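Local coordinates for DUF3845 domain-containing protein (Bacteroides thetaiotaomicron VPI-5482, PDB 3GF6) that is of unknown function but is a bacterial lipoprotein with an all-beta fold, its family grouped with the C1q and TNF-like proteins, at residues K111-L123 against R206-Q220. Residues are numbered along the deposited sequence; the frame is centred on the assembly and turned at random. Where two conformers were deposited one is given.
Sequences KYAVKLRLKGELL and RLRIDKESYFELYEQ. With EDO (1,2-ethanediol), chain F; EDO (1,2-ethanediol), chain G; EDO (1,2-ethanediol), chain C.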
loop_
_atom_site.group_PDB
_atom_site.type_symbol
_atom_site.label_atom_id
_atom_site.label_comp_id
_atom_site.label_asym_id
_atom_site.label_seq_id
_atom_site.Cartn_x
_atom_site.Cartn_y
_atom_site.Cartn_z
ATOM N N LYS A 111 -6.562 -13.460 -16.606
ATOM C CA LYS A 111 -6.142 -12.081 -16.835
ATOM C C LYS A 111 -7.002 -11.204 -15.939
ATOM O O LYS A 111 -8.229 -11.401 -15.857
ATOM C CB LYS A 111 -6.341 -11.685 -18.308
ATOM C CG LYS A 111 -5.360 -12.353 -19.295
ATOM C CD LYS A 111 -3.906 -11.943 -19.002
ATOM C CE LYS A 111 -2.901 -12.548 -19.998
ATOM N NZ LYS A 111 -2.793 -14.044 -19.956
ATOM N N TYR A 112 -6.377 -10.230 -15.292
ATOM C CA TYR A 112 -7.033 -9.468 -14.253
ATOM C C TYR A 112 -7.074 -7.975 -14.538
ATOM O O TYR A 112 -6.158 -7.423 -15.156
ATOM C CB TYR A 112 -6.322 -9.682 -12.917
ATOM C CG TYR A 112 -6.428 -11.056 -12.317
ATOM C CD1 TYR A 112 -7.578 -11.447 -11.649
ATOM C CD2 TYR A 112 -5.369 -11.977 -12.419
ATOM C CE1 TYR A 112 -7.682 -12.722 -11.050
ATOM C CE2 TYR A 112 -5.433 -13.235 -11.827
ATOM C CZ TYR A 112 -6.617 -13.612 -11.144
ATOM O OH TYR A 112 -6.734 -14.850 -10.561
ATOM N N ALA A 113 -8.135 -7.318 -14.043
ATOM C CA ALA A 113 -8.245 -5.865 -14.079
ATOM C C ALA A 113 -8.513 -5.391 -12.672
ATOM O O ALA A 113 -9.222 -6.063 -11.916
ATOM C CB ALA A 113 -9.386 -5.421 -15.025
ATOM N N VAL A 114 -7.946 -4.240 -12.313
ATOM C CA VAL A 114 -8.077 -3.660 -10.988
ATOM C C VAL A 114 -8.643 -2.249 -11.104
ATOM O O VAL A 114 -8.216 -1.465 -11.949
ATOM C CB VAL A 114 -6.686 -3.618 -10.234
ATOM C CG1 VAL A 114 -6.737 -2.792 -8.951
ATOM C CG2 VAL A 114 -6.223 -5.046 -9.897
ATOM N N LYS A 115 -9.574 -1.925 -10.210
ATOM C CA LYS A 115 -10.068 -0.559 -10.039
ATOM C C LYS A 115 -9.966 -0.259 -8.573
ATOM O O LYS A 115 -10.478 -1.044 -7.736
ATOM C CB LYS A 115 -11.541 -0.446 -10.472
ATOM C CG LYS A 115 -11.770 -0.873 -11.959
ATOM C CD LYS A 115 -13.219 -0.774 -12.363
ATOM C CE LYS A 115 -13.424 -1.072 -13.846
ATOM N NZ LYS A 115 -12.919 0.008 -14.710
ATOM N N LEU A 116 -9.262 0.820 -8.248
ATOM C CA LEU A 116 -9.112 1.183 -6.857
ATOM C C LEU A 116 -9.074 2.670 -6.651
ATOM O O LEU A 116 -8.773 3.443 -7.573
ATOM C CB LEU A 116 -7.878 0.507 -6.229
ATOM C CG LEU A 116 -6.464 0.902 -6.688
ATOM C CD1 LEU A 116 -6.005 2.232 -6.050
ATOM C CD2 LEU A 116 -5.467 -0.212 -6.363
ATOM N N ARG A 117 -9.419 3.080 -5.439
ATOM C CA ARG A 117 -9.180 4.451 -4.975
ATOM C C ARG A 117 -8.586 4.345 -3.579
ATOM O O ARG A 117 -9.071 3.573 -2.775
ATOM C CB ARG A 117 -10.459 5.289 -4.960
ATOM C CG ARG A 117 -10.245 6.745 -4.534
ATOM C CD ARG A 117 -11.538 7.536 -4.816
ATOM N NE ARG A 117 -11.431 8.933 -4.427
ATOM C CZ ARG A 117 -12.470 9.757 -4.385
ATOM N NH1 ARG A 117 -13.682 9.308 -4.709
ATOM N NH2 ARG A 117 -12.303 11.015 -4.009
ATOM N N LEU A 118 -7.509 5.088 -3.320
ATOM C CA LEU A 118 -6.888 5.170 -2.009
ATOM C C LEU A 118 -6.867 6.629 -1.623
ATOM O O LEU A 118 -6.166 7.449 -2.281
ATOM C CB LEU A 118 -5.456 4.593 -2.036
ATOM C CG LEU A 118 -4.668 4.778 -0.739
ATOM C CD1 LEU A 118 -5.355 3.963 0.332
ATOM C CD2 LEU A 118 -3.173 4.342 -0.876
ATOM N N LYS A 119 -7.696 6.980 -0.618
ATOM C CA LYS A 119 -7.865 8.360 -0.191
ATOM C C LYS A 119 -7.713 8.391 1.306
ATOM O O LYS A 119 -8.268 7.548 1.987
ATOM C CB LYS A 119 -9.252 8.906 -0.612
ATOM C CG LYS A 119 -9.561 10.334 -0.139
ATOM C CD LYS A 119 -10.895 10.823 -0.714
ATOM C CE LYS A 119 -11.378 12.146 -0.120
ATOM N NZ LYS A 119 -10.257 13.013 0.318
ATOM N N GLY A 120 -6.963 9.357 1.802
ATOM C CA GLY A 120 -6.678 9.433 3.230
ATOM C C GLY A 120 -5.486 10.283 3.589
ATOM O O GLY A 120 -5.102 11.155 2.841
ATOM N N GLU A 121 -4.933 10.051 4.773
ATOM C CA GLU A 121 -3.818 10.872 5.255
ATOM C C GLU A 121 -2.918 10.128 6.208
ATOM O O GLU A 121 -3.384 9.437 7.113
ATOM C CB GLU A 121 -4.324 12.169 5.903
ATOM C CG GLU A 121 -3.221 13.147 6.240
ATOM C CD GLU A 121 -3.718 14.385 6.948
ATOM O OE1 GLU A 121 -4.946 14.557 7.077
ATOM O OE2 GLU A 121 -2.873 15.185 7.398
ATOM N N LEU A 122 -1.610 10.247 5.971
ATOM C CA LEU A 122 -0.586 9.801 6.906
ATOM C C LEU A 122 -0.168 10.995 7.756
ATOM O O LEU A 122 0.126 12.058 7.229
ATOM C CB LEU A 122 0.633 9.262 6.150
ATOM C CG LEU A 122 1.837 8.788 6.974
ATOM C CD1 LEU A 122 1.535 7.570 7.851
ATOM C CD2 LEU A 122 3.005 8.502 6.018
ATOM N N LEU A 123 -0.181 10.797 9.073
ATOM C CA LEU A 123 0.303 11.797 10.036
ATOM C C LEU A 123 1.255 11.210 11.066
ATOM O O LEU A 123 0.853 10.315 11.840
ATOM C CB LEU A 123 -0.864 12.431 10.833
ATOM C CG LEU A 123 -2.049 12.972 10.051
ATOM C CD1 LEU A 123 -3.059 11.835 9.796
ATOM C CD2 LEU A 123 -2.725 14.204 10.794
ATOM N N ARG A 206 -0.407 7.825 12.712
ATOM C CA ARG A 206 -1.824 7.723 12.349
ATOM C C ARG A 206 -1.987 7.661 10.850
ATOM O O ARG A 206 -1.264 8.338 10.117
ATOM C CB ARG A 206 -2.613 8.889 12.956
ATOM C CG ARG A 206 -2.928 8.654 14.425
ATOM C CD ARG A 206 -3.781 9.696 15.027
ATOM N NE ARG A 206 -3.150 10.991 14.956
ATOM C CZ ARG A 206 -3.775 12.151 15.133
ATOM N NH1 ARG A 206 -5.080 12.209 15.406
ATOM N NH2 ARG A 206 -3.077 13.274 15.019
ATOM N N LEU A 207 -2.889 6.794 10.383
ATOM C CA LEU A 207 -3.201 6.705 8.982
ATOM C C LEU A 207 -4.718 6.717 8.896
ATOM O O LEU A 207 -5.367 5.718 9.271
ATOM C CB LEU A 207 -2.628 5.438 8.311
ATOM C CG LEU A 207 -2.881 5.301 6.792
ATOM C CD1 LEU A 207 -2.038 6.396 6.069
ATOM C CD2 LEU A 207 -2.562 3.927 6.243
ATOM N N ARG A 208 -5.268 7.821 8.398
ATOM C CA ARG A 208 -6.713 7.877 8.057
ATOM C C ARG A 208 -6.974 7.301 6.682
ATOM O O ARG A 208 -6.315 7.666 5.707
ATOM C CB ARG A 208 -7.262 9.285 8.152
ATOM C CG ARG A 208 -8.780 9.335 7.925
ATOM C CD ARG A 208 -9.345 10.722 8.024
ATOM N NE ARG A 208 -8.818 11.633 7.022
ATOM C CZ ARG A 208 -7.921 12.603 7.237
ATOM N NH1 ARG A 208 -7.390 12.811 8.443
ATOM N NH2 ARG A 208 -7.546 13.375 6.222
ATOM N N ILE A 209 -7.917 6.355 6.599
ATOM C CA ILE A 209 -8.389 5.827 5.320
ATOM C C ILE A 209 -9.811 6.387 5.198
ATOM O O ILE A 209 -10.694 6.101 6.050
ATOM C CB ILE A 209 -8.413 4.299 5.283
ATOM C CG1 ILE A 209 -6.989 3.747 5.432
ATOM C CG2 ILE A 209 -9.149 3.785 4.011
ATOM C CD1 ILE A 209 -5.995 4.124 4.257
ATOM N N ASP A 210 -9.993 7.227 4.178
ATOM C CA ASP A 210 -11.274 7.902 3.959
ATOM C C ASP A 210 -12.263 6.908 3.376
ATOM O O ASP A 210 -11.906 5.938 2.671
ATOM C CB ASP A 210 -11.148 9.117 3.042
ATOM C CG ASP A 210 -10.456 10.319 3.713
ATOM O OD1 ASP A 210 -10.041 10.255 4.864
ATOM O OD2 ASP A 210 -10.303 11.350 3.049
ATOM N N LYS A 211 -13.526 7.198 3.620
ATOM C CA LYS A 211 -14.628 6.315 3.230
ATOM C C LYS A 211 -14.716 6.064 1.721
ATOM O O LYS A 211 -15.268 5.066 1.316
ATOM C CB LYS A 211 -15.954 6.857 3.777
ATOM C CG LYS A 211 -16.597 7.938 2.987
ATOM C CD LYS A 211 -17.849 8.483 3.704
ATOM C CE LYS A 211 -17.661 9.906 4.181
ATOM N NZ LYS A 211 -17.436 10.861 3.043
ATOM N N GLU A 212 -14.163 6.966 0.900
ATOM C CA GLU A 212 -14.157 6.812 -0.548
ATOM C C GLU A 212 -13.208 5.701 -1.032
ATOM O O GLU A 212 -13.299 5.280 -2.165
ATOM C CB GLU A 212 -13.739 8.114 -1.239
ATOM C CG GLU A 212 -14.740 9.269 -1.135
ATOM C CD GLU A 212 -14.721 10.032 0.173
ATOM O OE1 GLU A 212 -13.880 9.824 1.077
ATOM O OE2 GLU A 212 -15.613 10.863 0.305
ATOM N N SER A 213 -12.295 5.227 -0.183
ATOM C CA SER A 213 -11.335 4.225 -0.590
ATOM C C SER A 213 -12.057 2.914 -0.883
ATOM O O SER A 213 -12.990 2.532 -0.175
ATOM C CB SER A 213 -10.259 4.027 0.466
ATOM O OG SER A 213 -9.575 5.229 0.780
ATOM N N TYR A 214 -11.633 2.253 -1.955
ATOM C CA TYR A 214 -12.172 0.948 -2.348
ATOM C C TYR A 214 -11.184 0.201 -3.225
ATOM O O TYR A 214 -10.267 0.793 -3.803
ATOM C CB TYR A 214 -13.506 1.080 -3.110
ATOM C CG TYR A 214 -13.381 1.538 -4.534
ATOM C CD1 TYR A 214 -13.228 0.614 -5.566
ATOM C CD2 TYR A 214 -13.408 2.889 -4.847
ATOM C CE1 TYR A 214 -13.099 1.019 -6.892
ATOM C CE2 TYR A 214 -13.304 3.330 -6.156
ATOM C CZ TYR A 214 -13.126 2.385 -7.177
ATOM O OH TYR A 214 -13.057 2.796 -8.459
ATOM N N PHE A 215 -11.426 -1.091 -3.361
ATOM C CA PHE A 215 -10.584 -1.961 -4.153
ATOM C C PHE A 215 -11.457 -2.977 -4.830
ATOM O O PHE A 215 -12.246 -3.619 -4.164
ATOM C CB PHE A 215 -9.593 -2.678 -3.227
ATOM C CG PHE A 215 -8.757 -3.684 -3.930
ATOM C CD1 PHE A 215 -7.585 -3.290 -4.563
ATOM C CD2 PHE A 215 -9.176 -5.003 -4.061
ATOM C CE1 PHE A 215 -6.820 -4.226 -5.260
ATOM C CE2 PHE A 215 -8.432 -5.928 -4.773
ATOM C CZ PHE A 215 -7.256 -5.550 -5.361
ATOM N N GLU A 216 -11.294 -3.150 -6.150
ATOM C CA GLU A 216 -12.020 -4.139 -6.951
ATOM C C GLU A 216 -11.065 -4.897 -7.839
ATOM O O GLU A 216 -10.155 -4.297 -8.412
ATOM C CB GLU A 216 -13.066 -3.502 -7.863
ATOM C CG GLU A 216 -14.126 -2.777 -7.104
ATOM C CD GLU A 216 -15.138 -2.058 -7.984
ATOM O OE1 GLU A 216 -14.979 -1.995 -9.211
ATOM O OE2 GLU A 216 -16.118 -1.558 -7.416
ATOM N N LEU A 217 -11.314 -6.195 -7.974
ATOM C CA LEU A 217 -10.533 -7.084 -8.823
ATOM C C LEU A 217 -11.479 -7.920 -9.711
ATOM O O LEU A 217 -12.387 -8.591 -9.207
ATOM C CB LEU A 217 -9.671 -8.027 -7.987
ATOM C CG LEU A 217 -8.764 -9.005 -8.746
ATOM C CD1 LEU A 217 -7.718 -8.288 -9.633
ATOM C CD2 LEU A 217 -8.054 -9.934 -7.729
ATOM N N TYR A 218 -11.243 -7.853 -11.012
ATOM C CA TYR A 218 -11.989 -8.588 -12.011
ATOM C C TYR A 218 -11.114 -9.636 -12.681
ATOM O O TYR A 218 -9.941 -9.379 -12.963
ATOM C CB TYR A 218 -12.517 -7.627 -13.096
ATOM C CG TYR A 218 -13.473 -6.607 -12.549
ATOM C CD1 TYR A 218 -13.013 -5.414 -11.981
ATOM C CD2 TYR A 218 -14.853 -6.862 -12.534
ATOM C CE1 TYR A 218 -13.910 -4.484 -11.435
ATOM C CE2 TYR A 218 -15.742 -5.940 -11.998
ATOM C CZ TYR A 218 -15.261 -4.764 -11.451
ATOM O OH TYR A 218 -16.137 -3.856 -10.936
ATOM N N GLU A 219 -11.703 -10.802 -12.960
ATOM C CA GLU A 219 -11.177 -11.723 -13.939
ATOM C C GLU A 219 -11.789 -11.309 -15.287
ATOM O O GLU A 219 -12.998 -11.185 -15.392
ATOM C CB GLU A 219 -11.567 -13.158 -13.638
ATOM C CG GLU A 219 -10.890 -13.801 -12.483
ATOM C CD GLU A 219 -11.293 -15.271 -12.300
ATOM O OE1 GLU A 219 -12.003 -15.831 -13.169
ATOM O OE2 GLU A 219 -10.945 -15.847 -11.245
ATOM N N GLN A 220 -10.957 -11.044 -16.289
ATOM C CA GLN A 220 -11.446 -10.631 -17.611
ATOM C C GLN A 220 -11.928 -11.800 -18.459
ATOM O O GLN A 220 -11.272 -12.832 -18.505
ATOM C CB GLN A 220 -10.343 -9.894 -18.381
ATOM C CG GLN A 220 -9.909 -8.641 -17.713
ATOM C CD GLN A 220 -8.721 -7.950 -18.375
ATOM O OE1 GLN A 220 -7.909 -7.371 -17.682
ATOM N NE2 GLN A 220 -8.659 -7.955 -19.704
HETATM C C1 EDO F . -6.367 13.133 12.283
HETATM O O1 EDO F . -6.495 14.023 11.157
HETATM C C2 EDO F . -6.623 11.705 11.818
HETATM O O2 EDO F . -7.809 11.638 11.003
HETATM C C1 EDO G . -10.542 3.609 -10.279
HETATM O O1 EDO G . -10.905 4.459 -9.184
HETATM C C2 EDO G . -11.068 4.272 -11.554
HETATM O O2 EDO G . -12.203 3.554 -12.040
HETATM C C1 EDO C . -14.990 7.588 -7.046
HETATM O O1 EDO C . -14.750 6.720 -5.968
HETATM C C2 EDO C . -15.808 6.813 -8.023
HETATM O O2 EDO C . -17.090 6.872 -7.448
HETATM O O HOH W 1 -9.297 -14.294 -17.457
HETATM O O HOH W 2 -9.235 -15.427 -9.509
HETATM O O HOH W 3 -6.663 15.687 8.965
HETATM O O HOH W 4 -0.101 11.141 14.431
#
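Glu121 and Arg208 face each other as a hydrogen-bonded pair in an antiparallel beta sheet, where strand 112-123 runs unbroken beside a partner interrupted by a type I turn from Asp210 to Ser213. This shifts the pairing by two residues, and Ser213 OG patches the gap, accepting a hydrogen bond from Lys119 N at 2.9 Å. Arg208 illustrates how a cross-strand salt-bridge network is built. Its CB lies near both Glu121 O (4.0 Å) and O2 of an ethanediol, probably from the crystallisation liquor; CG and CD continue alongside that oxygen, and the bend at chi3 (62°) turns the guanidinium back over Glu121 CB. NE donates in the guanidinium plane to the syn lone pair of Asp210 OD1 (2.8 Å), NH2 reaches the anti lone pair of Glu121 OE1 (3.0 Å), and NH1 donates to the ethanediol O2 and, weakly, to Glu121 OE1. With a leucine here, Glu121 loses its cross-strand cation and its carboxylate would probably turn more freely, while Asp210 keeps only Lys119 in the network. On the other face Val114 CG2 lies 3.6 Å from Leu217 CD1, and Leu116 meets Phe190 of strand 187-198. The network ends at Lys119, whose NZ makes a weak 3.2 Å bond to Asp210 OD2.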